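Local coordinates for protein putative oxidoreductase (Jannaschia sp., PDB 3C24) that probably acts as an NAD(P)-dependent oxidoreductase, with a Rossmann-like dinucleotide-binding domain and a helical part resembling that of 6-phosphogluconate dehydrogenases, at residues E67-V72 with R90-T95; I79-A84 with A107-E112; I96-D101 with D167-M172; I116-G121 with A153-P158; K147-C152 with R178-T183. All blocks are in the same frame, centred on the assembly; numbering follows the deposited sequence. Where two conformers were deposited one is given.

Interaction 1 of 5, residues E67-V72 with R90-T95; sequences EADVVV and RVRPGT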
# COMPACT_ATOMS: atom_id res chain seq x y z
N GLU A 67 -30.53 30.65 10.11
CA GLU A 67 -30.53 30.61 8.65
C GLU A 67 -30.01 29.28 8.13
O GLU A 67 -30.27 28.90 7.01
CB GLU A 67 -29.66 31.75 8.10
CG GLU A 67 -30.24 33.16 8.39
CD GLU A 67 -29.24 34.30 8.17
OE1 GLU A 67 -28.03 34.11 8.43
OE2 GLU A 67 -29.68 35.41 7.77
N ALA A 68 -29.33 28.56 9.00
CA ALA A 68 -28.63 27.32 8.61
C ALA A 68 -29.52 26.12 8.39
O ALA A 68 -30.21 25.67 9.31
CB ALA A 68 -27.54 26.97 9.66
N ASP A 69 -29.40 25.55 7.20
CA ASP A 69 -30.08 24.32 6.84
C ASP A 69 -29.22 23.13 7.31
O ASP A 69 -29.69 22.06 7.70
CB ASP A 69 -30.29 24.22 5.35
CG ASP A 69 -31.19 25.32 4.82
OD1 ASP A 69 -32.21 25.58 5.49
OD2 ASP A 69 -30.90 25.90 3.75
N VAL A 70 -27.92 23.36 7.23
CA VAL A 70 -26.91 22.35 7.52
C VAL A 70 -25.84 23.01 8.37
O VAL A 70 -25.44 24.14 8.12
CB VAL A 70 -26.26 21.81 6.21
CG1 VAL A 70 -25.25 20.69 6.50
CG2 VAL A 70 -27.32 21.31 5.25
N VAL A 71 -25.41 22.29 9.40
CA VAL A 71 -24.31 22.72 10.29
C VAL A 71 -23.28 21.60 10.32
O VAL A 71 -23.50 20.50 10.83
CB VAL A 71 -24.79 23.03 11.71
CG1 VAL A 71 -23.63 23.46 12.59
CG2 VAL A 71 -25.87 24.10 11.65
N VAL A 72 -22.11 21.93 9.79
CA VAL A 72 -20.99 21.02 9.64
C VAL A 72 -20.01 21.21 10.76
O VAL A 72 -19.48 22.31 10.99
CB VAL A 72 -20.25 21.21 8.28
CG1 VAL A 72 -19.07 20.21 8.24
CG2 VAL A 72 -21.18 21.03 7.10
N ARG A 90 -29.52 24.50 20.02
CA ARG A 90 -29.75 25.86 19.50
C ARG A 90 -30.31 25.95 18.09
O ARG A 90 -30.85 26.97 17.68
CB ARG A 90 -28.45 26.71 19.59
CG ARG A 90 -27.80 26.78 20.96
CD ARG A 90 -26.50 27.65 20.91
NE ARG A 90 -26.83 29.06 20.71
CZ ARG A 90 -25.95 30.04 20.54
NH1 ARG A 90 -24.66 29.78 20.55
NH2 ARG A 90 -26.37 31.28 20.38
N VAL A 91 -30.14 24.87 17.32
CA VAL A 91 -30.56 24.89 15.92
C VAL A 91 -32.07 24.71 15.76
O VAL A 91 -32.73 24.20 16.65
CB VAL A 91 -29.79 23.86 15.08
CG1 VAL A 91 -28.25 24.18 15.12
CG2 VAL A 91 -30.10 22.39 15.54
N ARG A 92 -32.61 25.14 14.62
CA ARG A 92 -34.04 25.00 14.35
C ARG A 92 -34.38 23.53 14.10
O ARG A 92 -33.52 22.73 13.65
CB ARG A 92 -34.45 25.81 13.11
CG ARG A 92 -34.27 27.31 13.23
CD ARG A 92 -34.49 27.93 11.83
NE ARG A 92 -33.50 27.48 10.83
CZ ARG A 92 -33.58 27.75 9.53
NH1 ARG A 92 -34.60 28.43 9.04
NH2 ARG A 92 -32.65 27.32 8.70
N PRO A 93 -35.61 23.12 14.44
CA PRO A 93 -35.98 21.75 14.14
C PRO A 93 -35.69 21.47 12.67
O PRO A 93 -35.89 22.33 11.82
CB PRO A 93 -37.50 21.77 14.37
CG PRO A 93 -37.67 22.78 15.50
CD PRO A 93 -36.68 23.87 15.15
N GLY A 94 -35.28 20.26 12.35
CA GLY A 94 -35.05 19.91 10.93
C GLY A 94 -33.70 20.24 10.37
O GLY A 94 -33.39 19.88 9.22
N THR A 95 -32.89 20.92 11.17
CA THR A 95 -31.52 21.23 10.78
C THR A 95 -30.75 19.91 10.68
O THR A 95 -30.91 19.00 11.51
CB THR A 95 -30.87 22.19 11.80
OG1 THR A 95 -31.63 23.38 11.88
CG2 THR A 95 -29.40 22.52 11.42
O HOH W 1 -32.22 21.05 6.99
O HOH W 2 -33.56 27.73 5.81

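Interaction 2 of 5, residues I79-A84 with A107-E112; sequences IIEKVA and AGVMPE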
# COMPACT_ATOMS: atom_id res chain seq x y z
N ILE A 79 -13.40 17.02 20.66
CA ILE A 79 -14.20 18.11 21.20
C ILE A 79 -15.61 18.08 20.59
O ILE A 79 -16.44 18.93 20.89
CB ILE A 79 -13.55 19.50 21.02
CG1 ILE A 79 -13.51 19.93 19.56
CG2 ILE A 79 -12.12 19.52 21.59
CD1 ILE A 79 -13.19 21.39 19.43
N ILE A 80 -15.86 17.11 19.73
CA ILE A 80 -17.19 17.03 19.07
C ILE A 80 -18.32 16.97 20.09
O ILE A 80 -19.39 17.61 19.93
CB ILE A 80 -17.26 15.86 18.05
CG1 ILE A 80 -16.48 16.20 16.78
CG2 ILE A 80 -18.72 15.57 17.65
CD1 ILE A 80 -17.08 17.33 15.97
N GLU A 81 -18.12 16.23 21.18
CA GLU A 81 -19.20 16.09 22.18
C GLU A 81 -19.56 17.46 22.78
O GLU A 81 -20.73 17.82 22.92
CB GLU A 81 -18.86 15.12 23.30
CG GLU A 81 -19.94 15.14 24.37
CD GLU A 81 -19.68 14.20 25.55
OE1 GLU A 81 -18.73 13.41 25.51
OE2 GLU A 81 -20.48 14.26 26.48
N LYS A 82 -18.52 18.20 23.14
CA LYS A 82 -18.68 19.53 23.75
C LYS A 82 -19.30 20.50 22.78
O LYS A 82 -20.26 21.22 23.12
CB LYS A 82 -17.33 20.08 24.24
CG LYS A 82 -17.44 21.41 24.96
N VAL A 83 -18.81 20.46 21.55
CA VAL A 83 -19.31 21.40 20.51
C VAL A 83 -20.77 21.11 20.18
O VAL A 83 -21.63 22.02 20.10
CB VAL A 83 -18.47 21.40 19.26
CG1 VAL A 83 -19.10 22.32 18.20
CG2 VAL A 83 -17.06 21.87 19.58
N ALA A 84 -21.08 19.83 20.09
CA ALA A 84 -22.48 19.42 19.78
C ALA A 84 -23.41 19.76 20.93
O ALA A 84 -24.58 20.09 20.73
CB ALA A 84 -22.53 17.95 19.49
N ALA A 107 -19.74 6.27 19.51
CA ALA A 107 -19.37 6.24 20.94
C ALA A 107 -20.57 6.51 21.81
O ALA A 107 -20.58 6.20 23.00
CB ALA A 107 -18.30 7.24 21.26
N GLY A 108 -21.57 7.11 21.18
CA GLY A 108 -22.82 7.41 21.86
C GLY A 108 -22.84 8.72 22.62
O GLY A 108 -23.66 8.89 23.54
N VAL A 109 -22.01 9.65 22.20
CA VAL A 109 -21.87 10.94 22.91
C VAL A 109 -22.60 12.09 22.28
O VAL A 109 -22.58 13.19 22.81
CB VAL A 109 -20.36 11.29 23.14
CG1 VAL A 109 -19.68 10.16 23.88
CG2 VAL A 109 -19.62 11.55 21.85
N MSE A 110 -23.27 11.85 21.15
CA MSE A 110 -24.06 12.93 20.51
C MSE A 110 -25.27 13.25 21.38
O MSE A 110 -25.91 12.35 21.93
CB MSE A 110 -24.51 12.59 19.08
CG MSE A 110 -23.37 12.27 18.12
SE MSE A 110 -22.04 13.70 17.99
CE MSE A 110 -23.09 14.95 17.10
N PRO A 111 -25.58 14.55 21.54
CA PRO A 111 -26.73 14.85 22.39
C PRO A 111 -27.99 14.30 21.82
O PRO A 111 -28.15 14.23 20.61
CB PRO A 111 -26.81 16.38 22.38
CG PRO A 111 -25.58 16.86 21.79
CD PRO A 111 -24.92 15.76 21.04
N GLU A 112 -28.87 13.88 22.70
CA GLU A 112 -30.19 13.38 22.32
C GLU A 112 -31.12 14.52 21.97
O GLU A 112 -31.46 15.33 22.82
CB GLU A 112 -30.81 12.55 23.46
CG GLU A 112 -32.13 11.93 23.13
CD GLU A 112 -32.82 11.32 24.35
OE1 GLU A 112 -32.24 11.33 25.46
OE2 GLU A 112 -33.96 10.83 24.20

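Interaction 3 of 5, residues I96-D101 with D167-M172; sequences IVLILD and DICETM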
# COMPACT_ATOMS: atom_id res chain seq x y z
N ILE A 96 -29.87 19.84 9.69
CA ILE A 96 -28.99 18.69 9.49
C ILE A 96 -27.64 19.03 10.12
O ILE A 96 -26.98 19.96 9.72
CB ILE A 96 -28.76 18.38 8.01
CG1 ILE A 96 -30.04 17.90 7.35
CG2 ILE A 96 -27.71 17.29 7.81
CD1 ILE A 96 -30.03 18.06 5.76
N VAL A 97 -27.31 18.31 11.18
CA VAL A 97 -26.01 18.40 11.87
C VAL A 97 -25.13 17.31 11.25
O VAL A 97 -25.41 16.08 11.35
CB VAL A 97 -26.17 18.21 13.37
CG1 VAL A 97 -24.78 18.14 14.04
CG2 VAL A 97 -27.08 19.35 13.96
N LEU A 98 -24.07 17.78 10.58
CA LEU A 98 -23.22 16.93 9.78
C LEU A 98 -21.86 16.72 10.43
O LEU A 98 -21.10 17.66 10.69
CB LEU A 98 -23.14 17.53 8.38
CG LEU A 98 -22.93 16.61 7.18
CD1 LEU A 98 -23.11 17.38 5.84
CD2 LEU A 98 -21.59 15.94 7.28
N ILE A 99 -21.64 15.46 10.74
CA ILE A 99 -20.41 14.98 11.41
C ILE A 99 -19.53 14.28 10.38
O ILE A 99 -20.00 13.53 9.54
CB ILE A 99 -20.68 14.07 12.65
CG1 ILE A 99 -21.88 14.53 13.50
CG2 ILE A 99 -19.45 14.01 13.53
CD1 ILE A 99 -23.22 13.79 13.19
N LEU A 100 -18.24 14.55 10.48
CA LEU A 100 -17.28 14.09 9.48
C LEU A 100 -16.53 12.82 9.87
O LEU A 100 -15.49 12.49 9.25
CB LEU A 100 -16.29 15.23 9.20
CG LEU A 100 -16.89 16.59 8.80
CD1 LEU A 100 -15.83 17.67 8.41
CD2 LEU A 100 -17.91 16.39 7.68
N ASP A 101 -16.98 12.16 10.92
CA ASP A 101 -16.36 10.96 11.44
C ASP A 101 -17.36 10.24 12.33
O ASP A 101 -18.10 10.86 13.09
CB ASP A 101 -15.10 11.33 12.24
CG ASP A 101 -14.23 10.12 12.54
OD1 ASP A 101 -14.63 9.20 13.31
OD2 ASP A 101 -13.10 10.09 12.03
N ASP A 167 -25.22 15.35 -0.88
CA ASP A 167 -24.88 16.47 -1.80
C ASP A 167 -23.85 17.40 -1.14
O ASP A 167 -22.89 17.86 -1.80
CB ASP A 167 -26.12 17.24 -2.19
CG ASP A 167 -25.82 18.31 -3.21
OD1 ASP A 167 -25.60 17.95 -4.38
OD2 ASP A 167 -25.82 19.50 -2.85
N ILE A 168 -24.03 17.68 0.13
CA ILE A 168 -23.10 18.54 0.83
C ILE A 168 -21.71 17.88 0.89
O ILE A 168 -20.68 18.51 0.56
CB ILE A 168 -23.56 18.95 2.22
CG1 ILE A 168 -24.93 19.68 2.17
CG2 ILE A 168 -22.52 19.86 2.86
CD1 ILE A 168 -24.96 20.79 1.18
N CYS A 169 -21.70 16.61 1.24
CA CYS A 169 -20.41 15.87 1.30
C CYS A 169 -19.74 15.78 -0.05
O CYS A 169 -18.51 15.90 -0.15
CB CYS A 169 -20.59 14.46 1.87
SG CYS A 169 -21.00 14.48 3.62
N GLU A 170 -20.54 15.60 -1.09
CA GLU A 170 -20.01 15.51 -2.47
C GLU A 170 -19.42 16.84 -2.93
O GLU A 170 -18.44 16.91 -3.73
CB GLU A 170 -21.09 15.04 -3.41
CG GLU A 170 -21.40 13.57 -3.29
CD GLU A 170 -22.71 13.17 -3.96
OE1 GLU A 170 -23.29 14.02 -4.66
OE2 GLU A 170 -23.15 12.02 -3.78
N THR A 171 -19.95 17.91 -2.37
CA THR A 171 -19.47 19.27 -2.67
C THR A 171 -18.18 19.51 -1.88
O THR A 171 -17.19 19.99 -2.43
CB THR A 171 -20.49 20.34 -2.27
OG1 THR A 171 -21.74 20.02 -2.86
CG2 THR A 171 -19.98 21.76 -2.63
N MSE A 172 -18.18 19.15 -0.59
CA MSE A 172 -17.01 19.38 0.26
C MSE A 172 -15.77 18.61 -0.14
O MSE A 172 -14.62 19.10 0.04
CB MSE A 172 -17.33 19.11 1.73
CG MSE A 172 -18.36 20.03 2.26
SE MSE A 172 -18.57 19.71 4.21
CE MSE A 172 -19.11 17.93 4.19

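Interaction 4 of 5, residues I116-G121 with A153-P158; sequences ITYFIG and ALMQGP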
# COMPACT_ATOMS: atom_id res chain seq x y z
N ILE A 116 -34.08 16.85 15.10
CA ILE A 116 -33.02 17.28 14.17
C ILE A 116 -32.45 16.02 13.46
O ILE A 116 -32.72 14.89 13.84
CB ILE A 116 -31.91 18.19 14.77
CG1 ILE A 116 -31.16 17.52 15.94
CG2 ILE A 116 -32.53 19.55 15.23
CD1 ILE A 116 -30.05 16.57 15.57
N THR A 117 -31.63 16.26 12.44
CA THR A 117 -31.03 15.20 11.66
C THR A 117 -29.55 15.14 11.97
O THR A 117 -28.90 16.18 12.09
CB THR A 117 -31.20 15.49 10.16
OG1 THR A 117 -32.57 15.35 9.79
CG2 THR A 117 -30.30 14.58 9.28
N TYR A 118 -29.04 13.93 12.13
CA TYR A 118 -27.61 13.67 12.23
C TYR A 118 -27.24 12.89 11.00
O TYR A 118 -27.83 11.85 10.69
CB TYR A 118 -27.26 12.85 13.50
CG TYR A 118 -27.26 13.60 14.80
CD1 TYR A 118 -26.52 14.72 14.97
CD2 TYR A 118 -27.86 13.05 15.93
CE1 TYR A 118 -26.50 15.38 16.20
CE2 TYR A 118 -27.85 13.70 17.15
CZ TYR A 118 -27.16 14.84 17.29
OH TYR A 118 -27.13 15.44 18.55
N PHE A 119 -26.25 13.42 10.30
CA PHE A 119 -25.72 12.86 9.08
C PHE A 119 -24.22 12.75 9.26
O PHE A 119 -23.58 13.70 9.67
CB PHE A 119 -26.07 13.75 7.90
CG PHE A 119 -25.73 13.14 6.55
CD1 PHE A 119 -24.46 13.27 6.01
CD2 PHE A 119 -26.68 12.48 5.82
CE1 PHE A 119 -24.15 12.70 4.79
CE2 PHE A 119 -26.35 11.93 4.61
CZ PHE A 119 -25.10 12.06 4.09
N ILE A 120 -23.70 11.59 8.90
CA ILE A 120 -22.25 11.26 8.98
C ILE A 120 -21.70 11.04 7.59
O ILE A 120 -22.24 10.28 6.79
CB ILE A 120 -21.93 10.03 9.86
CG1 ILE A 120 -22.72 10.05 11.17
CG2 ILE A 120 -20.44 9.98 10.09
CD1 ILE A 120 -22.59 8.73 11.94
N GLY A 121 -20.56 11.69 7.30
CA GLY A 121 -19.83 11.44 6.07
C GLY A 121 -18.35 11.24 6.34
O GLY A 121 -17.86 11.67 7.36
N ALA A 153 -23.80 8.06 6.05
CA ALA A 153 -24.88 7.47 6.79
C ALA A 153 -25.84 8.48 7.35
O ALA A 153 -25.45 9.53 7.87
CB ALA A 153 -24.32 6.67 7.96
N LEU A 154 -27.11 8.17 7.21
CA LEU A 154 -28.16 8.91 7.88
C LEU A 154 -28.31 8.29 9.25
O LEU A 154 -28.82 7.17 9.42
CB LEU A 154 -29.48 8.86 7.11
CG LEU A 154 -30.63 9.67 7.67
CD1 LEU A 154 -30.31 11.23 7.74
CD2 LEU A 154 -31.88 9.41 6.80
N MSE A 155 -27.81 9.00 10.27
CA MSE A 155 -27.85 8.47 11.64
C MSE A 155 -29.24 8.59 12.21
O MSE A 155 -29.72 7.73 12.93
CB MSE A 155 -26.84 9.19 12.54
CG MSE A 155 -26.94 8.82 13.99
SE MSE A 155 -25.57 9.80 14.94
CE MSE A 155 -26.07 9.33 16.73
N GLN A 156 -29.85 9.73 11.96
CA GLN A 156 -31.22 9.94 12.37
C GLN A 156 -31.83 11.06 11.56
O GLN A 156 -31.15 11.96 11.06
CB GLN A 156 -31.31 10.23 13.88
CG GLN A 156 -30.90 11.55 14.28
CD GLN A 156 -31.29 11.87 15.72
OE1 GLN A 156 -30.90 11.17 16.63
NE2 GLN A 156 -31.97 13.01 15.91
N GLY A 157 -33.13 11.01 11.42
CA GLY A 157 -33.86 12.06 10.70
C GLY A 157 -34.61 11.53 9.51
O GLY A 157 -34.54 10.34 9.18
N PRO A 158 -35.36 12.41 8.86
CA PRO A 158 -36.14 12.05 7.70
C PRO A 158 -35.29 11.57 6.54
O PRO A 158 -34.23 12.11 6.26
CB PRO A 158 -36.83 13.35 7.30
CG PRO A 158 -36.28 14.39 8.07
CD PRO A 158 -35.51 13.82 9.22

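Interaction 5 of 5, residues K147-C152 with R178-T183; sequences KQAIVC and RTHRVT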
# COMPACT_ATOMS: atom_id res chain seq x y z
N LYS A 147 -9.75 12.40 -7.68
CA LYS A 147 -11.08 11.78 -7.56
C LYS A 147 -11.04 10.77 -6.40
O LYS A 147 -10.05 10.07 -6.20
CB LYS A 147 -11.50 11.08 -8.86
CG LYS A 147 -11.63 11.96 -10.08
CD LYS A 147 -11.95 11.13 -11.32
CE LYS A 147 -10.76 10.30 -11.80
NZ LYS A 147 -9.58 11.15 -12.19
N GLN A 148 -12.16 10.65 -5.68
CA GLN A 148 -12.29 9.67 -4.60
C GLN A 148 -13.74 9.31 -4.44
O GLN A 148 -14.61 10.06 -4.87
CB GLN A 148 -11.80 10.25 -3.28
CG GLN A 148 -12.73 11.34 -2.69
CD GLN A 148 -12.24 11.84 -1.34
OE1 GLN A 148 -11.69 11.07 -0.54
NE2 GLN A 148 -12.43 13.14 -1.07
N ALA A 149 -13.96 8.18 -3.81
CA ALA A 149 -15.29 7.78 -3.36
C ALA A 149 -15.46 8.27 -1.89
O ALA A 149 -14.50 8.62 -1.20
CB ALA A 149 -15.42 6.24 -3.41
N ILE A 150 -16.70 8.33 -1.41
CA ILE A 150 -17.00 8.67 -0.02
C ILE A 150 -18.06 7.72 0.53
O ILE A 150 -18.72 6.99 -0.23
CB ILE A 150 -17.48 10.13 0.12
CG1 ILE A 150 -18.86 10.34 -0.51
CG2 ILE A 150 -16.45 11.12 -0.52
CD1 ILE A 150 -19.43 11.78 -0.24
N VAL A 151 -18.20 7.73 1.86
CA VAL A 151 -19.22 6.92 2.56
C VAL A 151 -20.05 7.82 3.46
O VAL A 151 -19.52 8.74 4.11
CB VAL A 151 -18.60 5.76 3.39
CG1 VAL A 151 -17.99 4.70 2.46
CG2 VAL A 151 -17.60 6.30 4.43
N CYS A 152 -21.36 7.58 3.47
CA CYS A 152 -22.28 8.39 4.24
C CYS A 152 -23.34 7.56 4.91
O CYS A 152 -23.77 6.54 4.39
CB CYS A 152 -23.03 9.37 3.32
SG CYS A 152 -22.01 10.51 2.32
N ARG A 178 -18.11 8.12 -6.46
CA ARG A 178 -19.16 7.28 -5.87
C ARG A 178 -19.42 7.66 -4.43
O ARG A 178 -18.50 7.93 -3.70
CB ARG A 178 -18.71 5.80 -5.85
CG ARG A 178 -18.47 5.16 -7.17
CD ARG A 178 -18.13 3.67 -7.07
NE ARG A 178 -16.74 3.39 -6.75
CZ ARG A 178 -15.75 3.50 -7.62
NH1 ARG A 178 -16.00 3.88 -8.86
NH2 ARG A 178 -14.52 3.23 -7.25
N THR A 179 -20.70 7.66 -4.06
CA THR A 179 -21.14 7.87 -2.69
C THR A 179 -21.87 6.65 -2.21
O THR A 179 -22.98 6.36 -2.66
CB THR A 179 -22.09 9.07 -2.61
OG1 THR A 179 -21.43 10.20 -3.19
CG2 THR A 179 -22.44 9.39 -1.20
N HIS A 180 -21.24 5.97 -1.27
CA HIS A 180 -21.75 4.73 -0.67
C HIS A 180 -22.54 5.01 0.61
O HIS A 180 -22.04 5.56 1.55
CB HIS A 180 -20.61 3.80 -0.30
CG HIS A 180 -19.72 3.44 -1.46
ND1 HIS A 180 -20.10 2.53 -2.42
CD2 HIS A 180 -18.47 3.85 -1.77
CE1 HIS A 180 -19.12 2.41 -3.30
NE2 HIS A 180 -18.11 3.18 -2.92
N ARG A 181 -23.82 4.63 0.58
CA ARG A 181 -24.70 4.75 1.73
C ARG A 181 -24.60 3.52 2.61
O ARG A 181 -24.71 2.38 2.14
CB ARG A 181 -26.17 4.95 1.34
CG ARG A 181 -27.10 5.16 2.57
CD ARG A 181 -28.50 5.55 2.16
NE ARG A 181 -29.33 5.79 3.33
CZ ARG A 181 -30.57 6.28 3.26
NH1 ARG A 181 -31.08 6.63 2.11
NH2 ARG A 181 -31.28 6.45 4.38
N VAL A 182 -24.32 3.78 3.87
CA VAL A 182 -24.25 2.74 4.91
C VAL A 182 -25.01 3.15 6.17
O VAL A 182 -25.49 4.28 6.31
CB VAL A 182 -22.80 2.45 5.32
CG1 VAL A 182 -21.97 1.84 4.16
CG2 VAL A 182 -22.10 3.71 5.85
N THR A 183 -25.09 2.23 7.12
CA THR A 183 -25.65 2.56 8.43
C THR A 183 -24.58 3.18 9.28
O THR A 183 -23.38 3.07 8.98
CB THR A 183 -26.18 1.32 9.19
OG1 THR A 183 -25.10 0.44 9.52
CG2 THR A 183 -27.22 0.57 8.33

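Interaction 1 of 5, residues E67-V72 with R90-T95
R92 and T95 begin and end a type II beta turn, and this turn packs on the residues that enter strand 70-73 of the Rossmann-like sheet. The turn leads into strand 96-99, the neighbour of 70-73. R92 reaches across with its guanidinium. NH2 gives a hydrogen bond to A68 O at 3.0 Å, close to straight with an N-H...O angle of 167°. The oxygen lies in the guanidinium plane, but the donor stands above the A68 carbonyl plane, well off its lone pairs. The side chain bends at chi3 (-63°), and this brings the guanidinium edge-on to A68 O, with E67 over one face. D69 OD1 makes a long salt bridge to R92 NH2 at 3.7 Å, and water 2 joins the same two atoms. The other carboxylate oxygen, D69 OD2, accepts from the backbone N of T13, so the aspartate is shared between the turn and strand 13-17. Further in, the contact is apolar. V71 CG2 meets T95 CG2 at 3.9 Å and V91 CG1 at 4.2 Å. Glycine suits position 94, where phi is positive. Water 1 donates to D69 O and to G94 O. The turn itself is closed twice at R92 O, which accepts from T95 N at 3.1 Å and from T95 OG1 at 2.7 Å.

Interaction 2 of 5, residues I79-A84 with A107-E112
E81 lies across V109, where helix 77-87 of the Rossmann-like domain meets the loop that follows helix 103-107. That helix ends in a Schellman motif at G108, whose positive phi suits glycine. The loop then runs past helix 77-87 toward strand 117-123. The E81 chain is extended, with CG anti to the backbone N (chi1 174°), and this lays it across V109 at about a right angle. E81 CB touches V109 CG2 at 3.9 Å. E81 CG comes next, 3.6 Å from V109 O. E81 CD is 3.8 Å from V109 CB. At the tip, E81 OE1 is 3.6 Å from V109 CB and also near CG1. The whole contact is van der Waals, with no hydrogen bond between the two segments. The other carboxylate oxygen, E81 OE2, is close to the like-charged E85. An alanine here would remove CG and the carboxylate, and would probably uncover V109 and let its side chain shift. One turn on, A84 presents its methyl group to the loop. A84 CB meets P111 CD at 3.6 Å, and P111 CG sits near A84 O. The selenomethionine M110 starts out away from the helix, but bends at chi2 and chi3 and returns toward it, to I80 and A84. A104 of helix 103-107 also touches I80, V109 and M110. M110 CE rests on A84 CB at 3.9 Å, while its SE packs against I80 CG2 at 3.8 Å.

Interaction 3 of 5, residues I96-D101 with D167-M172
L98 CG is swung anti to the backbone N (chi1 -151°), and this aims both methyl groups of L98 at helix 160-172. The M172 chain, a selenomethionine, runs out and then bends at chi3 (-60°), which brings CE to the leucines. L98 forks over the helix. Its CD1 lies on I168 CG2 at 3.9 Å, and its CD2 meets C169 SG at 4.0 Å. M172 CE comes within 4.4 Å of L98 CD1. The same methyl touches L100 CD2 at 4.0 Å. Helix 160-172 thus covers one face of the mixed sheet, as helices do in Rossmann-like folds, and its final turns cross strand 96-99 at -43°, with the axes 10.9 Å apart. The contact is buried and wholly apolar, with no hydrogen bond between the segments. V70 and V72 of strand 70-73 border it on the sheet, touching L98 and M172 respectively. I27 of helix 22-33 touches both L100 and M172. F119 of strand 117-123 lies against C169. The polar side chains of the helix face elsewhere: D167 binds N7 and H36, and T171 OG1 donates back to D167 O at 2.7 Å.

Interaction 4 of 5, residues I116-G121 with A153-P158
Strands 117-123 and 148-156 run antiparallel here, 4.7 Å apart at their closest and 151° between directions, and their register slips by one residue at Y118. Both M155 N and Q156 N donate to Y118 O, at 2.9 and 3.2 Å. Only the Q156 N-H lies in the carbonyl plane, on a lone pair; that of M155 is tilted from it. I120 and A153 are joined by a pair of backbone bonds. The side chains of M155 and Q156 both lie beside the Y118 side chain and point the same way. SE of selenomethionine M155 sits 3.8 Å from Y118 CB and views the ring obliquely, a Met-aromatic contact. Q156 CD is 3.6 Å from Y118 CD2, with ring and amide planes 64° apart. The extended Q156 chain carries NE2 to I116 O at 2.9 Å. This bond is nearly straight (169°), though it arrives above the I116 carbonyl plane. NE2 has a second acceptor in R113 O. I116 doubles back to set CD1 over the centre of one Y118 ring face, and Y118 OH bonds to P111 O. On the F119 side of the sheet, T117 CG2 packs on L154 CD1 at 3.7 Å, whose methyl also meets the F119 ring at its edge. A153 O lies over a face of that ring. T117 OG1 bonds to H161. With two residues opposite one, M155 and Q156 facing Y118, this is a classic beta bulge, set where the sheet turns from its five parallel strands to the reversed pair 148-156 and 176-181.

Interaction 5 of 5, residues K147-C152 with R178-T183
I150 lies alongside T179, the two pointing the same way from neighbouring parallel strands. CG1 of I150 sits between its backbone N and carbonyl carbon (chi1 68°), 3.7 Å from T179 OG1 and 3.8 Å from T179 CG2. That T179 methyl also meets C152 SG at 3.7 Å. T179 OG1 bonds to E170. An alanine in place of I150 would probably open a gap beside T179 and under helix 160-172, where C169 and E170 also touch the isoleucine. The strands are the two ends of the beta-alpha-beta unit 148-156, 160-172, 176-181. Four backbone bonds join them, each 2.9 Å long: I150 N to R178 O, H180 N to I150 O, C152 N to H180 O and V182 N to C152 O. On the sheet face of V151 and H180, V151 CG1 packs on H180 CB at 3.9 Å. H180 CD2 comes 3.5 Å from I150 O, the ring set obliquely to it, with NE2 near A149 CB. D226 of the second subunit accepts a hydrogen bond from H180 NE2 and forms a salt bridge with R178 NE. The I150 face packs on helix 160-172; polar bonds of H180 and R178 join this edge strand to the second subunit.

All five contacts lie on or beside one mixed seven-strand sheet. Interactions 1 and 3 meet where strands 70-73 and 96-99 pair. Interactions 3 and 4, with centres 10 Å apart, meet where 96-99 pairs with 117-123. Interactions 4 and 5 share strand 148-156. Interaction 2 stands off the sheet, but M110 and P111 reach I99 and Y118. The widest separations, about 23 Å between centres, are from interaction 5 to 1 and to 2. Along the chain, interaction 1 crosses 2 and closes before 3 opens; interaction 4 is nested within 3, and 5 crosses both. Helix 160-172 packs on strand 96-99 in 3 and borders 5, so probable nucleotide-binding strands and later ones share one helix.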